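Local structure of KLTH0A00704p (Lachancea thermotolerans, 4J2G) at residues 241-246 and 263-268; 127-132 and 178-183; 114-119 and 225-230. The protein probably acts in autophagy as an Atg13-family protein whose HORMA domain, the part described here, mediates recruitment of the PI 3-kinase. The protein carries 1 engineered substitution. All blocks are in the same frame, centred on the assembly; numbering follows the deposited sequence.

Interaction 1: 241-246 and 263-268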
loop_
_atom_site.group_PDB
_atom_site.type_symbol
_atom_site.label_atom_id
_atom_site.label_comp_id
_atom_site.label_asym_id
_atom_site.label_seq_id
_atom_site.Cartn_x
_atom_site.Cartn_y
_atom_site.Cartn_z
ATOM N N HIS A 241 10.046 5.195 -12.228
ATOM C CA HIS A 241 9.554 6.041 -11.148
ATOM C C HIS A 241 9.021 5.216 -9.921
ATOM O O HIS A 241 8.703 5.812 -8.873
ATOM C CB HIS A 241 8.499 7.086 -11.629
ATOM C CG HIS A 241 7.192 6.480 -12.059
ATOM N ND1 HIS A 241 7.063 5.714 -13.207
ATOM C CD2 HIS A 241 5.947 6.549 -11.516
ATOM C CE1 HIS A 241 5.801 5.325 -13.347
ATOM N NE2 HIS A 241 5.103 5.804 -12.330
ATOM N N LEU A 242 8.923 3.878 -10.021
ATOM C CA LEU A 242 8.299 3.082 -8.905
ATOM C C LEU A 242 9.365 2.169 -8.273
ATOM O O LEU A 242 10.366 1.870 -8.894
ATOM C CB LEU A 242 7.189 2.188 -9.413
ATOM C CG LEU A 242 5.953 2.886 -9.990
ATOM C CD1 LEU A 242 4.954 1.827 -10.502
ATOM C CD2 LEU A 242 5.268 3.879 -9.013
ATOM N N GLU A 243 9.166 1.711 -7.044
ATOM C CA GLU A 243 10.163 0.823 -6.443
ATOM C C GLU A 243 9.345 -0.302 -5.775
ATOM O O GLU A 243 8.151 -0.133 -5.568
ATOM C CB GLU A 243 10.904 1.583 -5.386
ATOM C CG GLU A 243 12.079 0.862 -4.797
ATOM C CD GLU A 243 13.412 1.353 -5.344
ATOM O OE1 GLU A 243 13.555 2.595 -5.537
ATOM O OE2 GLU A 243 14.320 0.498 -5.570
ATOM N N GLN A 244 9.977 -1.421 -5.420
ATOM C CA GLN A 244 9.281 -2.530 -4.833
ATOM C C GLN A 244 10.084 -3.038 -3.695
ATOM O O GLN A 244 11.270 -3.115 -3.844
ATOM C CB GLN A 244 9.130 -3.709 -5.812
ATOM C CG GLN A 244 8.238 -4.851 -5.194
ATOM C CD GLN A 244 8.130 -6.050 -6.113
ATOM O OE1 GLN A 244 9.163 -6.672 -6.445
ATOM N NE2 GLN A 244 6.879 -6.411 -6.524
ATOM N N ARG A 245 9.435 -3.420 -2.592
ATOM C CA ARG A 245 10.105 -4.125 -1.441
ATOM C C ARG A 245 9.340 -5.381 -1.182
ATOM O O ARG A 245 8.111 -5.374 -1.332
ATOM C CB ARG A 245 10.116 -3.303 -0.100
ATOM C CG ARG A 245 11.024 -2.111 -0.156
ATOM C CD ARG A 245 12.476 -2.559 -0.234
ATOM N NE ARG A 245 13.149 -1.882 -1.356
ATOM C CZ ARG A 245 13.800 -0.721 -1.262
ATOM N NH1 ARG A 245 13.892 -0.096 -0.085
ATOM N NH2 ARG A 245 14.355 -0.178 -2.342
ATOM N N LYS A 246 10.024 -6.456 -0.753
ATOM C CA LYS A 246 9.329 -7.707 -0.487
ATOM C C LYS A 246 9.921 -8.261 0.791
ATOM O O LYS A 246 11.100 -8.205 0.986
ATOM C CB LYS A 246 9.639 -8.730 -1.520
ATOM C CG LYS A 246 9.172 -8.566 -2.915
ATOM C CD LYS A 246 9.613 -9.872 -3.540
ATOM C CE LYS A 246 9.341 -9.968 -5.012
ATOM N NZ LYS A 246 10.689 -10.170 -5.565
ATOM N N TYR A 263 5.704 1.179 -4.623
ATOM C CA TYR A 263 5.465 2.547 -4.246
ATOM C C TYR A 263 6.129 3.587 -5.170
ATOM O O TYR A 263 7.192 3.379 -5.683
ATOM C CB TYR A 263 5.856 2.782 -2.799
ATOM C CG TYR A 263 7.305 2.463 -2.512
ATOM C CD1 TYR A 263 7.689 1.153 -2.145
ATOM C CD2 TYR A 263 8.267 3.433 -2.561
ATOM C CE1 TYR A 263 9.014 0.844 -1.875
ATOM C CE2 TYR A 263 9.619 3.153 -2.268
ATOM C CZ TYR A 263 9.975 1.859 -1.903
ATOM O OH TYR A 263 11.298 1.582 -1.660
ATOM N N ARG A 264 5.453 4.701 -5.398
ATOM C CA ARG A 264 6.050 5.848 -6.062
ATOM C C ARG A 264 7.253 6.370 -5.243
ATOM O O ARG A 264 7.091 6.738 -4.082
ATOM C CB ARG A 264 4.914 6.897 -6.162
ATOM C CG ARG A 264 5.238 8.052 -7.065
ATOM C CD ARG A 264 4.103 9.112 -7.046
ATOM N NE ARG A 264 2.854 8.570 -7.547
ATOM C CZ ARG A 264 2.565 8.331 -8.843
ATOM N NH1 ARG A 264 3.421 8.559 -9.812
ATOM N NH2 ARG A 264 1.383 7.846 -9.167
ATOM N N LYS A 265 8.466 6.325 -5.818
ATOM C CA LYS A 265 9.702 6.905 -5.234
ATOM C C LYS A 265 9.632 8.342 -4.745
ATOM O O LYS A 265 10.235 8.688 -3.745
ATOM C CB LYS A 265 10.862 6.856 -6.247
ATOM C CG LYS A 265 11.377 5.445 -6.616
ATOM C CD LYS A 265 12.223 5.515 -7.887
ATOM C CE LYS A 265 13.176 4.356 -7.967
ATOM N NZ LYS A 265 13.834 4.406 -9.294
ATOM N N ASP A 266 8.927 9.204 -5.475
ATOM C CA ASP A 266 8.844 10.581 -5.064
ATOM C C ASP A 266 7.443 10.947 -4.509
ATOM O O ASP A 266 6.424 10.755 -5.189
ATOM C CB ASP A 266 9.108 11.400 -6.324
ATOM C CG ASP A 266 10.414 11.067 -6.950
ATOM O OD1 ASP A 266 11.378 11.799 -6.596
ATOM O OD2 ASP A 266 10.476 10.116 -7.795
ATOM N N CYS A 267 7.397 11.556 -3.326
ATOM C CA CYS A 267 6.140 11.985 -2.721
ATOM C C CYS A 267 6.265 13.422 -2.205
ATOM O O CYS A 267 5.526 13.842 -1.347
ATOM C CB CYS A 267 5.827 11.098 -1.514
ATOM S SG CYS A 267 5.417 9.403 -1.911
ATOM N N ASP A 268 7.231 14.186 -2.686
ATOM C CA ASP A 268 7.332 15.533 -2.139
ATOM C C ASP A 268 6.320 16.419 -2.913
ATOM O O ASP A 268 6.733 17.152 -3.745
ATOM C CB ASP A 268 8.778 16.030 -2.278
ATOM C CG ASP A 268 9.005 17.409 -1.623
ATOM O OD1 ASP A 268 8.169 17.893 -0.858
ATOM O OD2 ASP A 268 10.047 18.011 -1.876
HETATM O O HOH W 1 8.512 8.532 -8.210
#
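Y263 holds its CG between its own backbone N and carbonyl carbon (chi1 58°), while E243 keeps CG opposite its N (chi1 -173°); these torsions lay the two side chains alongside each other, pointing the same way, on one face of an antiparallel beta hairpin, strands 242-252 and 255-264 of the HORMA domain. E243 CB sits over the tyrosine ring in a CH-pi contact, 3.9 Å from the centroid of Y263. The phenol oxygen then lies over the centre of the R245 guanidinium; Y263 OH is 3.4 Å from R245 CZ, and R245 CG comes up to the ring edge. A salt bridge joins R245 NH2 to E243 OE2 (3.3 Å). Beneath this cluster E243 and Y263 form a hydrogen-bonded pair, with E243 N to Y263 O and Y263 N to E243 O both at 2.9 Å. The next pair, L242 and R264, is non-hydrogen-bonded, and on that opposite face L242 CD2 packs 3.6 Å from R264 CA. R264 NH1 lies at the H241 ring edge near CD2, its guanidinium gripped by the backbone oxygens of M128, G220 and K223, while H241 NE2 is hydrogen-bonded to L221 O. Where strand 255-264 ends and strand 242-252 begins, H241 O accepts K265 N at 3.1 Å and also a water, which donates its other hydrogen to D266 OD2 at 2.6 Å.

Interaction 2: 127-132 and 178-183. With SO4 (sulfate ion), chain C.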
loop_
_atom_site.group_PDB
_atom_site.type_symbol
_atom_site.label_atom_id
_atom_site.label_comp_id
_atom_site.label_asym_id
_atom_site.label_seq_id
_atom_site.Cartn_x
_atom_site.Cartn_y
_atom_site.Cartn_z
ATOM N N ILE A 127 -4.126 10.618 -5.970
ATOM C CA ILE A 127 -2.868 10.160 -6.561
ATOM C C ILE A 127 -2.434 8.957 -5.783
ATOM O O ILE A 127 -2.214 9.060 -4.563
ATOM C CB ILE A 127 -1.798 11.250 -6.476
ATOM C CG1 ILE A 127 -2.284 12.477 -7.242
ATOM C CG2 ILE A 127 -0.378 10.769 -6.909
ATOM C CD1 ILE A 127 -1.610 13.768 -6.809
HETATM N N MSE A 128 -2.292 7.823 -6.474
HETATM C CA MSE A 128 -1.824 6.576 -5.866
HETATM C C MSE A 128 -0.409 6.724 -5.396
HETATM O O MSE A 128 0.411 7.302 -6.089
HETATM C CB MSE A 128 -1.822 5.541 -6.971
HETATM C CG MSE A 128 -3.148 4.856 -7.066
HETATM SE SE MSE A 128 -3.829 4.000 -5.452
HETATM C CE MSE A 128 -2.380 2.675 -5.516
ATOM N N LEU A 129 -0.089 6.182 -4.216
ATOM C CA LEU A 129 1.246 6.303 -3.733
ATOM C C LEU A 129 1.892 4.924 -3.428
ATOM O O LEU A 129 3.094 4.774 -3.567
ATOM C CB LEU A 129 1.207 7.148 -2.427
ATOM C CG LEU A 129 0.626 8.574 -2.469
ATOM C CD1 LEU A 129 0.465 9.178 -1.107
ATOM C CD2 LEU A 129 1.458 9.468 -3.367
ATOM N N GLU A 130 1.108 3.980 -2.928
ATOM C CA GLU A 130 1.638 2.683 -2.546
ATOM C C GLU A 130 0.593 1.650 -2.839
ATOM O O GLU A 130 -0.615 1.916 -2.682
ATOM C CB GLU A 130 1.873 2.555 -1.036
ATOM C CG GLU A 130 2.721 3.631 -0.392
ATOM C CD GLU A 130 2.751 3.505 1.174
ATOM O OE1 GLU A 130 1.738 3.086 1.876
ATOM O OE2 GLU A 130 3.815 3.875 1.701
ATOM N N ARG A 131 1.042 0.455 -3.191
ATOM C CA ARG A 131 0.072 -0.653 -3.243
ATOM C C ARG A 131 0.683 -1.888 -2.627
ATOM O O ARG A 131 1.681 -2.373 -3.121
ATOM C CB ARG A 131 -0.403 -0.939 -4.651
ATOM C CG ARG A 131 -1.560 -1.951 -4.733
ATOM C CD ARG A 131 -1.950 -2.166 -6.217
ATOM N NE ARG A 131 -2.799 -1.083 -6.737
ATOM C CZ ARG A 131 -2.549 -0.355 -7.834
ATOM N NH1 ARG A 131 -1.469 -0.554 -8.569
ATOM N NH2 ARG A 131 -3.418 0.576 -8.217
ATOM N N TRP A 132 0.052 -2.375 -1.566
ATOM C CA TRP A 132 0.568 -3.523 -0.770
ATOM C C TRP A 132 -0.221 -4.732 -1.193
ATOM O O TRP A 132 -1.394 -4.633 -1.573
ATOM C CB TRP A 132 0.278 -3.296 0.721
ATOM C CG TRP A 132 0.983 -2.154 1.336
ATOM C CD1 TRP A 132 0.611 -0.798 1.270
ATOM C CD2 TRP A 132 2.152 -2.207 2.137
ATOM N NE1 TRP A 132 1.523 -0.048 1.945
ATOM C CE2 TRP A 132 2.448 -0.874 2.533
ATOM C CE3 TRP A 132 3.001 -3.260 2.565
ATOM C CZ2 TRP A 132 3.543 -0.545 3.347
ATOM C CZ3 TRP A 132 4.069 -2.945 3.352
ATOM C CH2 TRP A 132 4.356 -1.576 3.736
ATOM N N LEU A 178 8.680 4.415 4.499
ATOM C CA LEU A 178 8.461 4.665 3.096
ATOM C C LEU A 178 8.264 6.163 2.813
ATOM O O LEU A 178 7.918 6.881 3.684
ATOM C CB LEU A 178 7.249 3.881 2.633
ATOM C CG LEU A 178 7.602 2.376 2.656
ATOM C CD1 LEU A 178 6.330 1.661 2.302
ATOM C CD2 LEU A 178 8.732 1.970 1.710
ATOM N N PRO A 179 8.489 6.598 1.589
ATOM C CA PRO A 179 8.278 8.004 1.151
ATOM C C PRO A 179 6.929 8.592 1.490
ATOM O O PRO A 179 6.854 9.803 1.753
ATOM C CB PRO A 179 8.380 7.896 -0.385
ATOM C CG PRO A 179 9.351 6.787 -0.593
ATOM C CD PRO A 179 8.947 5.741 0.465
ATOM N N ALA A 180 5.858 7.800 1.458
ATOM C CA ALA A 180 4.532 8.383 1.800
ATOM C C ALA A 180 4.471 8.765 3.278
ATOM O O ALA A 180 3.641 9.649 3.627
ATOM C CB ALA A 180 3.397 7.443 1.481
ATOM N N SER A 181 5.286 8.088 4.142
ATOM C CA SER A 181 5.313 8.440 5.588
ATOM C C SER A 181 5.941 9.807 5.753
ATOM O O SER A 181 5.530 10.593 6.613
ATOM C CB SER A 181 6.142 7.432 6.451
ATOM O OG SER A 181 5.524 6.179 6.373
ATOM N N GLU A 182 6.905 10.096 4.888
ATOM C CA GLU A 182 7.591 11.381 4.926
ATOM C C GLU A 182 6.552 12.468 4.524
ATOM O O GLU A 182 6.387 13.469 5.194
ATOM C CB GLU A 182 8.890 11.262 4.084
ATOM C CG GLU A 182 9.499 12.545 3.550
ATOM C CD GLU A 182 9.841 13.557 4.625
ATOM O OE1 GLU A 182 9.166 14.611 4.687
ATOM O OE2 GLU A 182 10.789 13.311 5.405
ATOM N N LEU A 183 5.709 12.174 3.543
ATOM C CA LEU A 183 4.575 13.079 3.203
ATOM C C LEU A 183 3.565 13.201 4.361
ATOM O O LEU A 183 3.096 14.306 4.650
ATOM C CB LEU A 183 3.841 12.629 1.925
ATOM C CG LEU A 183 2.569 13.474 1.601
ATOM C CD1 LEU A 183 2.946 14.913 1.287
ATOM C CD2 LEU A 183 1.885 12.878 0.375
HETATM S S SO4 C . -2.250 1.778 -11.408
HETATM O O1 SO4 C . -1.813 0.402 -11.533
HETATM O O2 SO4 C . -1.334 2.487 -12.312
HETATM O O3 SO4 C . -3.623 2.162 -11.811
HETATM O O4 SO4 C . -2.175 2.126 -9.975
HETATM O O HOH W 2 5.556 5.138 0.224
#
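The indole of W132 has E130 OE1 at its edge, close to the ring plane, while L178 CD1 approaches obliquely, 3.7 Å from W132 CZ2. A second flat group, the R131 guanidinium, carries the selenomethionine methyl M128 CE over one face and a sulfate at its edge. The two groups lie on opposite faces of the HORMA domain sheet: strand 126-136 turns E130 to L178 and A180 at the start of helix 179-187, W132 to L178 and helix 158-177, and R131 to the other side. A classic beta bulge, in which L129 and E130 both face T93, directs both side chains at the helix. L129 CD1 packs against A180 CB and, 4.2 Å away, L183 CD2. The glutamate extends fully beyond CG (chi2 173°), which carries its carboxylate into apolar company, with E130 OE2 3.4 Å from L178 CD1. Its buried oxygens are nevertheless satisfied. E130 OE1 takes a nearly straight bond from W132 NE1 (3.1 Å, 171° at the hydrogen), arriving from above the carboxylate plane, and is also hydrogen-bonded to T93 OG1. E130 OE2 accepts a water at 2.6 Å, and A180 N donates to that same water, a single-molecule bridge from strand to helix. The sulfate, probably from the crystallisation liquor, is also held by L221 N and S222 N; R131 NH2, salt-bridged to E92, donates to its O4 at 2.7 Å.

Interaction 3: 114-119 and 225-230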
loop_
_atom_site.group_PDB
_atom_site.type_symbol
_atom_site.label_atom_id
_atom_site.label_comp_id
_atom_site.label_asym_id
_atom_site.label_seq_id
_atom_site.Cartn_x
_atom_site.Cartn_y
_atom_site.Cartn_z
ATOM N N ASN A 114 13.336 19.999 -8.083
ATOM C CA ASN A 114 12.595 20.712 -9.168
ATOM C C ASN A 114 11.123 20.265 -9.295
ATOM O O ASN A 114 10.843 19.084 -9.288
ATOM C CB ASN A 114 13.367 20.579 -10.501
ATOM C CG ASN A 114 14.748 21.254 -10.429
ATOM O OD1 ASN A 114 14.874 22.355 -9.900
ATOM N ND2 ASN A 114 15.786 20.577 -10.885
ATOM N N PRO A 115 10.195 21.216 -9.499
ATOM C CA PRO A 115 8.746 21.045 -9.616
ATOM C C PRO A 115 8.241 20.572 -10.930
ATOM O O PRO A 115 8.739 20.976 -11.970
ATOM C CB PRO A 115 8.186 22.466 -9.357
ATOM C CG PRO A 115 9.261 23.377 -9.865
ATOM C CD PRO A 115 10.592 22.641 -9.612
ATOM N N TRP A 116 7.209 19.737 -10.868
ATOM C CA TRP A 116 6.566 19.145 -12.018
ATOM C C TRP A 116 5.115 19.293 -11.751
ATOM O O TRP A 116 4.677 19.076 -10.622
ATOM C CB TRP A 116 6.905 17.649 -12.196
ATOM C CG TRP A 116 8.406 17.420 -12.456
ATOM C CD1 TRP A 116 9.372 17.526 -11.554
ATOM C CD2 TRP A 116 9.058 17.139 -13.714
ATOM N NE1 TRP A 116 10.594 17.301 -12.114
ATOM C CE2 TRP A 116 10.432 17.091 -13.456
ATOM C CE3 TRP A 116 8.611 17.050 -15.052
ATOM C CZ2 TRP A 116 11.389 16.866 -14.457
ATOM C CZ3 TRP A 116 9.533 16.795 -16.041
ATOM C CH2 TRP A 116 10.916 16.703 -15.742
ATOM N N ASN A 117 4.361 19.649 -12.779
ATOM C CA ASN A 117 2.930 19.744 -12.621
ATOM C C ASN A 117 2.308 18.397 -12.598
ATOM O O ASN A 117 2.691 17.524 -13.386
ATOM C CB ASN A 117 2.307 20.487 -13.813
ATOM C CG ASN A 117 2.218 21.974 -13.601
ATOM O OD1 ASN A 117 2.721 22.524 -12.623
ATOM N ND2 ASN A 117 1.564 22.643 -14.533
ATOM N N VAL A 118 1.273 18.257 -11.760
ATOM C CA VAL A 118 0.502 17.018 -11.664
ATOM C C VAL A 118 -0.953 17.195 -12.113
ATOM O O VAL A 118 -1.395 16.519 -13.031
ATOM C CB VAL A 118 0.517 16.430 -10.227
ATOM C CG1 VAL A 118 -0.179 15.080 -10.211
ATOM C CG2 VAL A 118 1.946 16.341 -9.717
ATOM N N CYS A 119 -1.716 18.044 -11.446
ATOM C CA CYS A 119 -3.116 18.253 -11.843
ATOM C C CYS A 119 -3.716 19.466 -11.171
ATOM O O CYS A 119 -3.143 19.996 -10.231
ATOM C CB CYS A 119 -3.957 17.015 -11.555
ATOM S SG CYS A 119 -3.840 16.387 -9.839
ATOM N N LEU A 225 5.512 11.083 -13.181
ATOM C CA LEU A 225 4.991 12.464 -13.231
ATOM C C LEU A 225 6.149 13.382 -13.595
ATOM O O LEU A 225 5.970 14.518 -14.008
ATOM C CB LEU A 225 4.450 12.821 -11.842
ATOM C CG LEU A 225 3.174 12.020 -11.568
ATOM C CD1 LEU A 225 2.834 12.068 -10.071
ATOM C CD2 LEU A 225 2.026 12.558 -12.457
ATOM N N ILE A 226 7.330 12.812 -13.405
ATOM C CA ILE A 226 8.639 13.316 -13.602
ATOM C C ILE A 226 9.160 12.603 -14.840
ATOM O O ILE A 226 9.477 11.395 -14.788
ATOM C CB ILE A 226 9.486 12.859 -12.385
ATOM C CG1 ILE A 226 8.898 13.486 -11.108
ATOM C CG2 ILE A 226 10.984 13.127 -12.591
ATOM C CD1 ILE A 226 9.481 12.916 -9.789
ATOM N N ALA A 227 9.290 13.368 -15.933
ATOM C CA ALA A 227 9.644 12.849 -17.261
ATOM C C ALA A 227 11.122 12.517 -17.390
ATOM O O ALA A 227 11.527 11.915 -18.374
ATOM C CB ALA A 227 9.193 13.813 -18.386
ATOM N N THR A 228 11.946 12.870 -16.411
ATOM C CA THR A 228 13.348 12.385 -16.455
ATOM C C THR A 228 13.532 10.876 -16.222
ATOM O O THR A 228 14.608 10.353 -16.428
ATOM C CB THR A 228 14.277 13.083 -15.456
ATOM O OG1 THR A 228 13.739 12.939 -14.152
ATOM C CG2 THR A 228 14.410 14.539 -15.751
ATOM N N TYR A 229 12.507 10.180 -15.761
ATOM C CA TYR A 229 12.642 8.751 -15.528
ATOM C C TYR A 229 12.697 7.985 -16.816
ATOM O O TYR A 229 11.844 8.165 -17.693
ATOM C CB TYR A 229 11.460 8.249 -14.678
ATOM C CG TYR A 229 11.739 8.460 -13.222
ATOM C CD1 TYR A 229 12.771 7.749 -12.594
ATOM C CD2 TYR A 229 11.004 9.377 -12.463
ATOM C CE1 TYR A 229 13.054 7.971 -11.238
ATOM C CE2 TYR A 229 11.264 9.587 -11.104
ATOM C CZ TYR A 229 12.257 8.849 -10.490
ATOM O OH TYR A 229 12.507 9.030 -9.141
ATOM N N SER A 230 13.672 7.092 -16.919
ATOM C CA SER A 230 13.757 6.230 -18.084
ATOM C C SER A 230 13.634 4.710 -17.749
ATOM O O SER A 230 14.481 4.096 -17.034
ATOM C CB SER A 230 15.048 6.545 -18.835
ATOM O OG SER A 230 14.804 6.491 -20.226
#
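A type I beta turn running from I226 to Y229 packs on one face of the W116 indole in a contact at the protein surface. Backbone as much as side chain does the touching: I226 CA stands over the six-membered ring of W116, 4.0 Å from its centroid and 17° off the normal, a CH-pi contact. Further along the same face A227 N comes within 3.4 Å of W116 CZ3. The side chains of I226 and W116 cross at about a right angle, I226 CG1 meeting W116 CD1 at 4.1 Å, and T228 CG2 reaches W116 CZ2 at 4.0 Å. In the HORMA domain this joins an outermost strand of the small three-stranded antiparallel sheet, 115-120, to the long connection between strands 201-208 and 242-252. No hydrogen bond crosses the contact. Instead, W116 NE1 is hydrogen-bonded to D110 OD2, in the turn that joins strand 105-109 to strand 115-120. At V118 and C119, which both face V106, the strand makes a classic beta bulge. V118, with CG1 anti to its backbone N (chi1 -174°), brings that methyl 4.0 Å from L225 CD2.

Overall arrangement
The three contacts run from core to surface. Interaction 2 is wholly buried and seats a helix on strand 126-136; interaction 1, partly buried, pairs the neighbouring strand 255-264 with the outermost strand 242-252 of the same sheet. Their centres are about 7 Å apart, and R264 joins them, its N bonded to L129 O. Interaction 3, its centre about 22 Å from that of the chain, joins an edge of the smaller sheet to a loop. That loop reaches interaction 1, where Y229 OH is hydrogen-bonded to D266 OD2, while V118 touches I127 of interaction 2. Chemistry follows place: backbone pairing and charge in the hairpin, a buried carboxylate satisfied by hydrogen bonds and one water inside, and a van der Waals and CH-pi surface patch.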